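Local coordinates for CurF (Lyngbya majuscula, PDB 5DP2), which acts as an enoyl-reductase-type cyclopropanase in curacin A polyketide biosynthesis, binding NADP and probably using its reduced form as the cofactor, at residues Ser129-Ser132 / Met133-Ala137; Ala137-Phe140 / Met141-Thr145; Leu301-Ser305 / Gly306-Pro310. All blocks are in the same frame, centred on the assembly; numbering follows the deposited sequence.

Contact 1 (Ser129-Ser132 / Met133-Ala137)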
loop_
_atom_site.group_PDB
_atom_site.type_symbol
_atom_site.label_atom_id
_atom_site.label_comp_id
_atom_site.label_asym_id
_atom_site.label_seq_id
_atom_site.Cartn_x
_atom_site.Cartn_y
_atom_site.Cartn_z
ATOM N N SER A 129 0.429 18.252 -9.318
ATOM C CA SER A 129 -0.565 19.321 -9.395
ATOM C C SER A 129 -1.777 19.017 -10.273
ATOM O O SER A 129 -2.858 19.542 -10.018
ATOM C CB SER A 129 0.080 20.609 -9.867
ATOM O OG SER A 129 0.630 20.454 -11.158
ATOM N N ASP A 130 -1.606 18.148 -11.273
ATOM C CA ASP A 130 -2.704 17.890 -12.210
ATOM C C ASP A 130 -3.660 16.789 -11.753
ATOM O O ASP A 130 -4.706 16.583 -12.362
ATOM C CB ASP A 130 -2.174 17.567 -13.616
ATOM C CG ASP A 130 -1.480 18.746 -14.260
ATOM O OD1 ASP A 130 -1.835 19.902 -13.956
ATOM O OD2 ASP A 130 -0.562 18.528 -15.070
ATOM N N LEU A 131 -3.346 16.122 -10.648
ATOM C CA LEU A 131 -4.227 15.101 -10.094
ATOM C C LEU A 131 -5.174 15.728 -9.073
ATOM O O LEU A 131 -4.826 16.669 -8.365
ATOM C CB LEU A 131 -3.411 14.006 -9.434
ATOM C CG LEU A 131 -2.470 13.241 -10.331
ATOM C CD1 LEU A 131 -1.767 12.147 -9.534
ATOM C CD2 LEU A 131 -3.202 12.659 -11.534
ATOM N N SER A 132 -6.379 15.176 -8.970
ATOM C CA SER A 132 -7.265 15.537 -7.864
ATOM C C SER A 132 -6.732 14.983 -6.536
ATOM O O SER A 132 -5.864 14.095 -6.531
ATOM C CB SER A 132 -8.665 15.022 -8.145
ATOM O OG SER A 132 -8.674 13.612 -8.025
ATOM N N MET A 133 -7.263 15.496 -5.421
ATOM C CA MET A 133 -6.925 14.911 -4.129
ATOM C C MET A 133 -7.220 13.417 -4.064
ATOM O O MET A 133 -6.385 12.638 -3.614
ATOM C CB MET A 133 -7.622 15.652 -2.981
ATOM C CG MET A 133 -7.088 17.051 -2.718
ATOM S SD MET A 133 -5.498 16.992 -1.901
ATOM C CE MET A 133 -5.089 18.712 -1.828
ATOM N N VAL A 134 -8.406 13.011 -4.526
ATOM C CA VAL A 134 -8.770 11.595 -4.477
ATOM C C VAL A 134 -7.835 10.750 -5.340
ATOM O O VAL A 134 -7.414 9.676 -4.944
ATOM C CB VAL A 134 -10.243 11.426 -4.871
ATOM C CG1 VAL A 134 -10.549 9.978 -5.204
ATOM C CG2 VAL A 134 -11.140 11.904 -3.729
ATOM N N GLU A 135 -7.512 11.237 -6.547
ATOM C CA GLU A 135 -6.562 10.517 -7.397
ATOM C C GLU A 135 -5.203 10.369 -6.735
ATOM O O GLU A 135 -4.595 9.302 -6.728
ATOM C CB GLU A 135 -6.392 11.243 -8.734
ATOM C CG GLU A 135 -7.534 11.018 -9.703
ATOM C CD GLU A 135 -7.403 11.816 -10.986
ATOM O OE1 GLU A 135 -6.985 13.002 -10.938
ATOM O OE2 GLU A 135 -7.778 11.254 -12.040
ATOM N N ALA A 136 -4.711 11.471 -6.176
ATOM C CA ALA A 136 -3.395 11.449 -5.543
ATOM C C ALA A 136 -3.366 10.548 -4.314
ATOM O O ALA A 136 -2.332 9.995 -3.980
ATOM C CB ALA A 136 -2.918 12.854 -5.203
ATOM N N ALA A 137 -4.528 10.396 -3.662
ATOM C CA ALA A 137 -4.658 9.533 -2.479
ATOM C C ALA A 137 -4.480 8.064 -2.814
ATOM O O ALA A 137 -4.352 7.261 -1.889
ATOM C CB ALA A 137 -5.993 9.761 -1.797
HETATM O O HOH W 1 -7.640 15.226 -12.425
#
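Glu-135 turns back on its own helix start and takes the backbone N-H of Ser-132 on the anti lone pair of OE1, the one facing away from its sister oxygen. Ser-132 N to Glu-135 OE1 is 3.0 Å and nearly straight, at 170°. Ser-132 repays the bond: Glu-135 N donates to Ser-132 OG at 3.0 Å. Together the two make a capping box at the N-terminus of the short helix 133-136. The serine torsion explains its half of the exchange, since chi1 of 71° puts OG between the backbone N and the carbonyl carbon, within reach of Glu-135 N. On the glutamate, CG leans to the backbone-N side and the chain then runs extended, which carries OE1 back to Ser-132. Water 1 donates to Glu-135 OE1 at 2.8 Å and also to Asp-130 O, tying the carboxylate to the incoming loop. Beside the carboxylate, Leu-131 crosses the glutamate at about a right angle, CD2 lying 3.8 Å from Glu-135 OE1. The regular helix bonding opens with Ala-136 N to Ser-132 O at 2.9 Å. Other side chains of this turn reach the sheet: Met-133 and Ala-136 touch Val-85, and Val-134 touches Val-338. The N-H groups of Ser-132 and Glu-135, at the start of the helix, are thus each taken by a side chain, and the carboxylate, sitting at a helix N-terminus, would probably be stabilised in its charged form.

Contact 2 (Ala137-Phe140 / Met141-Thr145). With NAP (NADP nicotinamide-adenine-dinucleotide phosphate), chain B.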
loop_
_atom_site.group_PDB
_atom_site.type_symbol
_atom_site.label_atom_id
_atom_site.label_comp_id
_atom_site.label_asym_id
_atom_site.label_seq_id
_atom_site.Cartn_x
_atom_site.Cartn_y
_atom_site.Cartn_z
ATOM N N ALA A 137 -4.528 10.396 -3.662
ATOM C CA ALA A 137 -4.658 9.533 -2.479
ATOM C C ALA A 137 -4.480 8.064 -2.814
ATOM O O ALA A 137 -4.352 7.261 -1.889
ATOM C CB ALA A 137 -5.993 9.761 -1.797
ATOM N N THR A 138 -4.469 7.690 -4.100
ATOM C CA THR A 138 -4.234 6.295 -4.453
ATOM C C THR A 138 -2.762 5.930 -4.528
ATOM O O THR A 138 -2.451 4.748 -4.697
ATOM C CB THR A 138 -4.912 5.928 -5.797
ATOM O OG1 THR A 138 -4.205 6.521 -6.901
ATOM C CG2 THR A 138 -6.365 6.260 -5.835
ATOM N N ILE A 139 -1.847 6.902 -4.425
ATOM C CA ILE A 139 -0.462 6.666 -4.850
ATOM C C ILE A 139 0.456 6.022 -3.811
ATOM O O ILE A 139 1.114 5.030 -4.104
ATOM C CB ILE A 139 0.183 7.997 -5.353
ATOM C CG1 ILE A 139 -0.531 8.487 -6.608
ATOM C CG2 ILE A 139 1.678 7.805 -5.580
ATOM C CD1 ILE A 139 -0.079 9.847 -7.087
ATOM N N PHE A 140 0.581 6.637 -2.619
ATOM C CA PHE A 140 1.774 6.420 -1.793
ATOM C C PHE A 140 2.046 4.962 -1.415
ATOM O O PHE A 140 3.067 4.391 -1.811
ATOM C CB PHE A 140 1.708 7.311 -0.529
ATOM C CG PHE A 140 2.914 7.202 0.352
ATOM C CD1 PHE A 140 4.074 7.937 0.080
ATOM C CD2 PHE A 140 2.929 6.348 1.446
ATOM C CE1 PHE A 140 5.193 7.804 0.880
ATOM C CE2 PHE A 140 4.047 6.218 2.255
ATOM C CZ PHE A 140 5.187 6.943 1.956
ATOM N N MET A 141 1.192 4.344 -0.600
ATOM C CA MET A 141 1.593 3.058 -0.087
ATOM C C MET A 141 1.672 2.013 -1.206
ATOM O O MET A 141 2.612 1.206 -1.255
ATOM C CB MET A 141 0.676 2.624 1.047
ATOM C CG MET A 141 1.143 1.398 1.774
ATOM S SD MET A 141 2.738 1.478 2.590
ATOM C CE MET A 141 2.295 2.367 4.078
ATOM N N SER A 142 0.697 1.998 -2.100
ATOM C CA SER A 142 0.658 0.945 -3.123
ATOM C C SER A 142 1.836 1.060 -4.107
ATOM O O SER A 142 2.500 0.065 -4.401
ATOM C CB SER A 142 -0.678 0.941 -3.840
ATOM O OG SER A 142 -1.756 0.699 -2.955
ATOM N N PHE A 143 2.064 2.262 -4.647
ATOM C CA PHE A 143 3.176 2.427 -5.580
ATOM C C PHE A 143 4.524 2.369 -4.914
ATOM O O PHE A 143 5.481 1.880 -5.532
ATOM C CB PHE A 143 3.048 3.701 -6.430
ATOM C CG PHE A 143 2.048 3.589 -7.555
ATOM C CD1 PHE A 143 2.446 3.101 -8.793
ATOM C CD2 PHE A 143 0.728 3.945 -7.370
ATOM C CE1 PHE A 143 1.543 3.018 -9.845
ATOM C CE2 PHE A 143 -0.174 3.886 -8.433
ATOM C CZ PHE A 143 0.243 3.422 -9.670
ATOM N N PHE A 144 4.688 2.915 -3.699
ATOM C CA PHE A 144 6.006 2.863 -3.082
ATOM C C PHE A 144 6.379 1.407 -2.783
ATOM O O PHE A 144 7.527 0.996 -2.975
ATOM C CB PHE A 144 6.112 3.764 -1.843
ATOM C CG PHE A 144 6.264 5.241 -2.147
ATOM C CD1 PHE A 144 5.424 5.928 -3.018
ATOM C CD2 PHE A 144 7.266 5.980 -1.509
ATOM C CE1 PHE A 144 5.569 7.281 -3.257
ATOM C CE2 PHE A 144 7.415 7.340 -1.746
ATOM C CZ PHE A 144 6.568 7.988 -2.611
ATOM N N THR A 145 5.396 0.603 -2.319
ATOM C CA THR A 145 5.634 -0.817 -2.054
ATOM C C THR A 145 6.007 -1.550 -3.333
ATOM O O THR A 145 6.988 -2.297 -3.385
ATOM C CB THR A 145 4.365 -1.430 -1.432
ATOM O OG1 THR A 145 4.081 -0.799 -0.176
ATOM C CG2 THR A 145 4.523 -2.915 -1.160
HETATM P PA NAP B . -5.648 -5.139 -1.398
HETATM O O1A NAP B . -6.413 -4.035 -2.042
HETATM O O2A NAP B . -4.663 -5.907 -2.202
HETATM O O5B NAP B . -6.719 -6.118 -0.728
HETATM C C5B NAP B . -6.358 -7.443 -0.317
HETATM C C4B NAP B . -6.221 -8.403 -1.479
HETATM O O4B NAP B . -6.054 -9.702 -0.961
HETATM C C3B NAP B . -7.399 -8.422 -2.407
HETATM O O3B NAP B . -6.965 -7.955 -3.687
HETATM C C2B NAP B . -7.855 -9.893 -2.460
HETATM O O2B NAP B . -8.085 -10.463 -3.718
HETATM C C1B NAP B . -6.672 -10.635 -1.871
HETATM N N9A NAP B . -7.026 -11.796 -1.065
HETATM C C8A NAP B . -7.364 -11.805 0.271
HETATM N N7A NAP B . -7.624 -13.066 0.687
HETATM C C5A NAP B . -7.439 -13.860 -0.377
HETATM C C6A NAP B . -7.538 -15.264 -0.613
HETATM N N6A NAP B . -7.890 -16.092 0.391
HETATM N N1A NAP B . -7.270 -15.722 -1.829
HETATM C C2A NAP B . -6.924 -14.871 -2.802
HETATM N N3A NAP B . -6.796 -13.545 -2.703
HETATM C C4A NAP B . -7.070 -13.051 -1.506
HETATM O O3 NAP B . -4.895 -4.582 -0.089
HETATM P PN NAP B . -3.548 -3.723 0.024
HETATM O O1N NAP B . -3.749 -2.737 1.108
HETATM O O2N NAP B . -3.115 -3.236 -1.327
HETATM O O5D NAP B . -2.549 -4.803 0.562
HETATM C C5D NAP B . -2.186 -5.908 -0.298
HETATM C C4D NAP B . -1.530 -7.029 0.546
HETATM O O4D NAP B . -0.191 -6.671 0.766
HETATM C C3D NAP B . -2.136 -7.222 1.941
HETATM O O3D NAP B . -1.937 -8.590 2.322
HETATM C C2D NAP B . -1.334 -6.273 2.794
HETATM O O2D NAP B . -1.337 -6.698 4.161
HETATM C C1D NAP B . 0.026 -6.359 2.153
HETATM N N1N NAP B . 0.913 -5.175 2.120
HETATM C C2N NAP B . 2.173 -5.273 2.600
HETATM C C3N NAP B . 3.062 -4.202 2.583
HETATM C C7N NAP B . 4.441 -4.366 3.123
HETATM O O7N NAP B . 5.068 -3.337 3.255
HETATM N N7N NAP B . 4.896 -5.615 3.411
HETATM C C4N NAP B . 2.637 -2.980 2.050
HETATM C C5N NAP B . 1.339 -2.904 1.561
HETATM C C6N NAP B . 0.485 -4.013 1.598
HETATM P P2B NAP B . -9.376 -10.177 -4.616
HETATM O O1X NAP B . -9.274 -8.728 -5.073
HETATM O O2X NAP B . -9.220 -11.167 -5.735
HETATM O O3X NAP B . -10.583 -10.413 -3.741
HETATM O O HOH W 2 -1.592 3.762 -2.169
#
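Phe-140 and Phe-144, one turn apart at the start of helix 140-153, lay their rings over one another in the buried middle of this medium-chain dehydrogenase/reductase fold. The rings meet obliquely, at 37°, so the pair is neither a stack nor an edge-to-face contact. The rim of Phe-140 is the bump, with CD1 riding 3.6 Å above the centre of the Phe-144 ring. In return the CG corner of Phe-144 sits over a face of Phe-140, displaced toward its rim. Phe-140 has CG opposite the backbone N (chi1 -178°), while Phe-144 has its CG beside the N (chi1 -77°), and these two swings bring the rings together. The closest ring carbons, Phe-140 CE1 and Phe-144 CE2, are 3.5 Å apart. The ring of Phe-285 also meets that of Phe-140, and Leu-295 and Leu-299 of helix 290-305 press on Phe-144. Phe-143 instead sets its ring edge against the backbone: Ile-139 O lies in the plane of the ring, at its edge, 3.5 Å from Phe-143 CD2, and the same oxygen accepts from Phe-143 N. Where the chain is not yet regular helix, water 2 fills in, donating to Thr-138 O at 2.8 Å and accepting from Ser-142 N at 2.9 Å. Further along, Met-141 O accepts both Thr-145 N and Thr-145 OG1, from opposite faces of its carbonyl plane, the hydroxyl at 2.7 Å. Held this way, the threonine borders the bound NADP: nicotinamide C4N, the carbon through which NADP(H) exchanges hydride, lies 3.4 Å from Thr-145 OG1.

Contact 3 (Leu301-Ser305 / Gly306-Pro310)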
loop_
_atom_site.group_PDB
_atom_site.type_symbol
_atom_site.label_atom_id
_atom_site.label_comp_id
_atom_site.label_asym_id
_atom_site.label_seq_id
_atom_site.Cartn_x
_atom_site.Cartn_y
_atom_site.Cartn_z
ATOM N N LEU A 301 8.147 12.035 -11.113
ATOM C CA LEU A 301 8.110 12.466 -12.514
ATOM C C LEU A 301 7.250 11.525 -13.370
ATOM O O LEU A 301 6.712 11.952 -14.382
ATOM C CB LEU A 301 9.505 12.683 -13.110
ATOM C CG LEU A 301 10.357 11.431 -13.243
ATOM C CD1 LEU A 301 10.190 10.818 -14.632
ATOM C CD2 LEU A 301 11.836 11.757 -12.992
ATOM N N LEU A 302 7.099 10.255 -12.944
ATOM C CA LEU A 302 6.271 9.315 -13.687
ATOM C C LEU A 302 4.794 9.667 -13.548
ATOM O O LEU A 302 4.023 9.494 -14.506
ATOM C CB LEU A 302 6.546 7.873 -13.244
ATOM C CG LEU A 302 7.984 7.403 -13.388
ATOM C CD1 LEU A 302 8.110 5.978 -12.910
ATOM C CD2 LEU A 302 8.493 7.521 -14.818
ATOM N N PHE A 303 4.377 10.175 -12.388
ATOM C CA PHE A 303 3.025 10.662 -12.241
ATOM C C PHE A 303 2.840 11.998 -12.944
ATOM O O PHE A 303 1.746 12.269 -13.479
ATOM C CB PHE A 303 2.634 10.742 -10.774
ATOM C CG PHE A 303 2.380 9.383 -10.216
ATOM C CD1 PHE A 303 1.185 8.709 -10.503
ATOM C CD2 PHE A 303 3.341 8.726 -9.487
ATOM C CE1 PHE A 303 0.958 7.421 -10.057
ATOM C CE2 PHE A 303 3.120 7.431 -9.033
ATOM C CZ PHE A 303 1.937 6.789 -9.320
ATOM N N GLU A 304 3.871 12.846 -12.966
ATOM C CA GLU A 304 3.816 14.120 -13.683
ATOM C C GLU A 304 3.574 13.927 -15.164
ATOM O O GLU A 304 2.810 14.669 -15.793
ATOM C CB GLU A 304 5.133 14.887 -13.522
ATOM C CG GLU A 304 5.268 15.590 -12.208
ATOM C CD GLU A 304 4.118 16.540 -11.985
ATOM O OE1 GLU A 304 3.816 17.354 -12.882
ATOM O OE2 GLU A 304 3.499 16.462 -10.921
ATOM N N SER A 305 4.268 12.958 -15.748
ATOM C CA SER A 305 4.214 12.695 -17.192
ATOM C C SER A 305 3.042 11.824 -17.634
ATOM O O SER A 305 2.716 11.778 -18.808
ATOM C CB SER A 305 5.483 11.987 -17.638
ATOM O OG SER A 305 5.560 10.676 -17.101
ATOM N N GLY A 306 2.457 11.077 -16.706
ATOM C CA GLY A 306 1.418 10.112 -17.060
ATOM C C GLY A 306 1.943 8.727 -17.405
ATOM O O GLY A 306 1.159 7.858 -17.773
ATOM N N SER A 307 3.251 8.470 -17.266
ATOM C CA SER A 307 3.764 7.102 -17.382
ATOM C C SER A 307 3.140 6.146 -16.369
ATOM O O SER A 307 3.016 4.956 -16.631
ATOM C CB SER A 307 5.286 7.085 -17.229
ATOM O OG SER A 307 5.936 7.631 -18.353
ATOM N N LEU A 308 2.834 6.675 -15.188
ATOM C CA LEU A 308 2.007 5.973 -14.194
ATOM C C LEU A 308 0.756 6.818 -13.989
ATOM O O LEU A 308 0.782 8.045 -14.144
ATOM C CB LEU A 308 2.742 5.779 -12.872
ATOM C CG LEU A 308 4.008 4.926 -12.980
ATOM C CD1 LEU A 308 4.709 4.923 -11.630
ATOM C CD2 LEU A 308 3.729 3.493 -13.434
ATOM N N LYS A 309 -0.348 6.141 -13.631
ATOM C CA LYS A 309 -1.642 6.774 -13.461
ATOM C C LYS A 309 -2.210 6.427 -12.095
ATOM O O LYS A 309 -1.876 5.380 -11.527
ATOM C CB LYS A 309 -2.624 6.276 -14.531
ATOM C CG LYS A 309 -2.222 6.493 -15.962
ATOM C CD LYS A 309 -2.680 7.816 -16.494
ATOM C CE LYS A 309 -2.661 7.880 -18.022
ATOM N NZ LYS A 309 -1.361 8.215 -18.659
ATOM N N PRO A 310 -3.100 7.265 -11.568
ATOM C CA PRO A 310 -3.808 6.891 -10.358
ATOM C C PRO A 310 -4.457 5.526 -10.514
ATOM O O PRO A 310 -4.860 5.101 -11.616
ATOM C CB PRO A 310 -4.885 7.967 -10.206
ATOM C CG PRO A 310 -4.435 9.095 -11.031
ATOM C CD PRO A 310 -3.549 8.567 -12.101
HETATM O O HOH W 3 -0.455 10.431 -13.515
HETATM O O HOH W 4 7.846 9.589 -17.842
#
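At the C-terminal end of helix 290-305 the chain turns through a glycine, and Leu-308 folds back onto Leu-302 and Phe-303 of the last turn. Gly-306 leaves the helix with phi of 89°, a positive value open to it for want of a side chain. Leu-302 O then takes Leu-308 N at 3.1 Å, an almost straight bond (177°) that arrives from well above the carbonyl plane. A weak bond from Gly-306 N goes to the same oxygen. Leu-308 lays its CB over one face of the Phe-303 ring, a CH-pi contact 3.9 Å from CB to the centroid and 20° off the normal. Leu-308 CD1 reaches on to Leu-302 CD1, 3.8 Å away, and Leu-178 lies against Leu-308 from helix 170-181. On the solvent side Ser-305 OG accepts Ser-307 N at 3.2 Å, and water 4 joins the two serine hydroxyls. Water 3 donates to Phe-303 O and Leu-308 O, spanning helix end and outgoing strand-like chain. Lys-309 curls back, its NZ donating to Gly-306 O at 2.7 Å in the carbonyl plane on a lone pair. A backbone bond back across the turn and an apolar residue closing on the last turn are typical of a helix C-terminus ended by a positive-phi glycine.

Overall arrangement
Contact 2 is core: all its touching residues are buried and its centre lies about 5 Å from that of the chain, whereas contact 1 is a surface contact and contact 3 only partly buried, their centres about 16 and 17 Å out. Contacts 1 and 2 share Ala-137 and follow each other on successive helices; contact 3 ends a third helix, which packs against them. Contact 1 is polar, a helix beginning; contact 3 mixes apolar packing with backbone bonds and waters at a helix end; contact 2 is aromatic and alone touches NADP. Leu-131 packs on Ile-139, Pro-310 on Leu-131 and Glu-135, and Phe-143 meets Phe-303 edge-to-face, so all three touch one another.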